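Local coordinates for putative uncharacterized protein (Cyanothece, PDB 3CSX) that is a metalloprotein of the DUF683 family associated with nitrogen fixation, although its exact molecular role remains uncertain, at residues A18-K21 with K22-K26. Residues are numbered along the deposited sequence; the frame is centred on the assembly and turned at random.
Sequences ADLK and KKVRK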
ATOM      1  N   ALA B  18      10.944  -8.589  12.218  1.00 32.07           N
ATOM      2  CA  ALA B  18      11.462  -9.862  11.675  1.00 31.90           C
ATOM      3  C   ALA B  18      10.365 -10.762  11.116  1.00 31.61           C
ATOM      4  O   ALA B  18      10.523 -11.382  10.052  1.00 31.78           O
ATOM      5  CB  ALA B  18      12.283 -10.624  12.738  1.00 31.72           C
ATOM      6  N   ASP B  19       9.257 -10.855  11.852  1.00 31.63           N
ATOM      7  CA  ASP B  19       8.088 -11.598  11.407  1.00 30.51           C
ATOM      8  C   ASP B  19       7.505 -11.054  10.095  1.00 29.32           C
ATOM      9  O   ASP B  19       7.225 -11.823   9.186  1.00 28.82           O
ATOM     10  CB  ASP B  19       7.014 -11.607  12.506  1.00 31.13           C
ATOM     11  CG  ASP B  19       7.455 -12.382  13.744  1.00 34.37           C
ATOM     12  OD1 ASP B  19       8.439 -13.175  13.646  1.00 36.60           O
ATOM     13  OD2 ASP B  19       6.820 -12.194  14.803  1.00 36.53           O
ATOM     14  N   LEU B  20       7.311  -9.741  10.021  1.00 27.97           N
ATOM     15  CA  LEU B  20       6.754  -9.103   8.817  1.00 27.86           C
ATOM     16  C   LEU B  20       7.686  -9.326   7.626  1.00 28.36           C
ATOM     17  O   LEU B  20       7.229  -9.680   6.534  1.00 27.69           O
ATOM     18  CB  LEU B  20       6.539  -7.596   9.054  1.00 28.40           C
ATOM     19  CG  LEU B  20       5.938  -6.742   7.920  1.00 28.09           C
ATOM     20  CD1 LEU B  20       4.623  -7.320   7.388  1.00 25.98           C
ATOM     21  CD2 LEU B  20       5.706  -5.324   8.387  1.00 27.28           C
ATOM     22  N   LYS B  21       8.991  -9.156   7.845  1.00 28.31           N
ATOM     23  CA  LYS B  21       9.991  -9.511   6.820  1.00 28.51           C
ATOM     24  C   LYS B  21       9.800 -10.905   6.270  1.00 28.83           C
ATOM     25  O   LYS B  21       9.925 -11.122   5.052  1.00 28.50           O
ATOM     26  CB  LYS B  21      11.425  -9.378   7.360  1.00 29.14           C
ATOM     27  CG  LYS B  21      11.878  -7.967   7.569  1.00 31.63           C
ATOM     28  CD  LYS B  21      13.415  -7.838   7.542  1.00 34.94           C
ATOM     29  CE  LYS B  21      13.808  -6.362   7.441  1.00 37.57           C
ATOM     30  NZ  LYS B  21      15.192  -6.137   6.912  1.00 41.52           N
ATOM     31  N   LYS B  22       9.502 -11.852   7.166  1.00 29.13           N
ATOM     32  CA  LYS B  22       9.298 -13.252   6.812  1.00 29.33           C
ATOM     33  C   LYS B  22       8.034 -13.441   5.966  1.00 28.68           C
ATOM     34  O   LYS B  22       8.027 -14.191   4.991  1.00 28.15           O
ATOM     35  CB  LYS B  22       9.228 -14.106   8.093  1.00 29.96           C
ATOM     36  CG  LYS B  22       9.123 -15.628   7.856  1.00 33.87           C
ATOM     37  CD  LYS B  22      10.483 -16.230   7.454  1.00 37.77           C
ATOM     38  CE  LYS B  22      10.309 -17.492   6.608  1.00 37.07           C
ATOM     39  NZ  LYS B  22       8.997 -18.151   6.857  1.00 38.96           N
ATOM     40  N   LYS B  23       6.969 -12.757   6.363  1.00 26.65           N
ATOM     41  CA  LYS B  23       5.708 -12.804   5.666  1.00 25.67           C
ATOM     42  C   LYS B  23       5.912 -12.211   4.272  1.00 24.94           C
ATOM     43  O   LYS B  23       5.448 -12.763   3.275  1.00 24.89           O
ATOM     44  CB  LYS B  23       4.693 -11.984   6.457  1.00 25.53           C
ATOM     45  CG  LYS B  23       3.282 -11.973   5.920  1.00 24.34           C
ATOM     46  CD  LYS B  23       2.415 -11.186   6.874  1.00 24.20           C
ATOM     47  CE  LYS B  23       0.997 -10.968   6.335  1.00 22.24           C
ATOM     48  NZ  LYS B  23       0.229 -12.258   6.094  1.00 20.93           N
ATOM     49  N   VAL B  24       6.602 -11.081   4.209  1.00 25.23           N
ATOM     50  CA  VAL B  24       6.817 -10.420   2.937  1.00 24.86           C
ATOM     51  C   VAL B  24       7.576 -11.327   1.984  1.00 25.97           C
ATOM     52  O   VAL B  24       7.225 -11.424   0.820  1.00 26.03           O
ATOM     53  CB  VAL B  24       7.485  -9.050   3.096  1.00 24.60           C
ATOM     54  CG1 VAL B  24       8.118  -8.588   1.773  1.00 23.47           C
ATOM     55  CG2 VAL B  24       6.487  -8.031   3.610  1.00 22.34           C
ATOM     56  N   ARG B  25       8.620 -11.997   2.473  1.00 27.95           N
ATOM     57  CA  ARG B  25       9.385 -12.921   1.626  1.00 28.38           C
ATOM     58  C   ARG B  25       8.572 -14.095   1.098  1.00 27.97           C
ATOM     59  O   ARG B  25       8.695 -14.437  -0.056  1.00 28.43           O
ATOM     60  CB  ARG B  25      10.631 -13.435   2.363  1.00 29.40           C
ATOM     61  CG  ARG B  25      11.504 -14.338   1.510  1.00 31.09           C
ATOM     62  CD  ARG B  25      12.593 -14.968   2.360  1.00 36.43           C
ATOM     63  NE  ARG B  25      13.692 -15.482   1.538  1.00 42.13           N
ATOM     64  CZ  ARG B  25      14.725 -14.759   1.110  1.00 43.74           C
ATOM     65  NH1 ARG B  25      14.811 -13.467   1.401  1.00 46.15           N
ATOM     66  NH2 ARG B  25      15.674 -15.333   0.374  1.00 46.25           N
ATOM     67  N   LYS B  26       7.761 -14.758   1.929  1.00 28.07           N
ATOM     68  CA  LYS B  26       6.912 -15.817   1.385  1.00 27.98           C
ATOM     69  C   LYS B  26       5.915 -15.323   0.306  1.00 26.55           C
ATOM     70  O   LYS B  26       5.642 -15.999  -0.721  1.00 26.07           O
ATOM     71  CB  LYS B  26       6.205 -16.595   2.510  1.00 28.73           C
ATOM     72  CG  LYS B  26       7.180 -17.395   3.395  1.00 31.21           C
ATOM     73  CD  LYS B  26       6.472 -18.014   4.606  1.00 31.02           C
ATOM     74  CE  LYS B  26       5.845 -19.385   4.270  1.00 36.91           C
ATOM     75  NZ  LYS B  26       6.713 -20.480   4.806  1.00 40.11           N
TER
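Four consecutive i-to-i+4 hydrogen bonds join residues 18-21 to residues 22-26 as uninterrupted alpha-helix: the amide nitrogens of Lys22, Lys23, Val24 and Arg25 reach back to the carbonyl oxygens of Ala18, Asp19, Leu20 and Lys21. Val24 N to Leu20 O is the shortest of these at 2.8 Å and the straightest, with an N-H...O angle of 164°; Lys22 N to Ala18 O is longer and more bent.

One apolar side-chain contact accompanies these bonds, Leu20 CD1 meeting Val24 CG2 at 4.3 Å, one turn apart. In Val24, CG1 takes the position opposite the backbone N (chi1 161°), which leaves CG2 beside that nitrogen and 3.4 Å from Leu20 O. Leu20 also packs on Leu73 and Trp76, and Val24 on Leu69, so the pair faces helix 52-77 of the same chain. Lys22 and Lys23 meet the preceding turn through CB: Lys22 CB lies 3.2 Å from Asp19 O and Lys23 CB 3.4 Å from Leu20 O, while their ammonium ends lead away.

This division is that of an amphipathic helix in an antiparallel helical hairpin, in keeping with the Rop-like family: Leu20 and Val24 supply the apolar stripe toward the partner helix, and Lys21, Lys22 and Arg25 carry charge on exposed positions. Every hydrogen bond between the two segments is a backbone one, and a single apolar side-chain contact joins them, which suggests that the turns are held together mainly by the backbone.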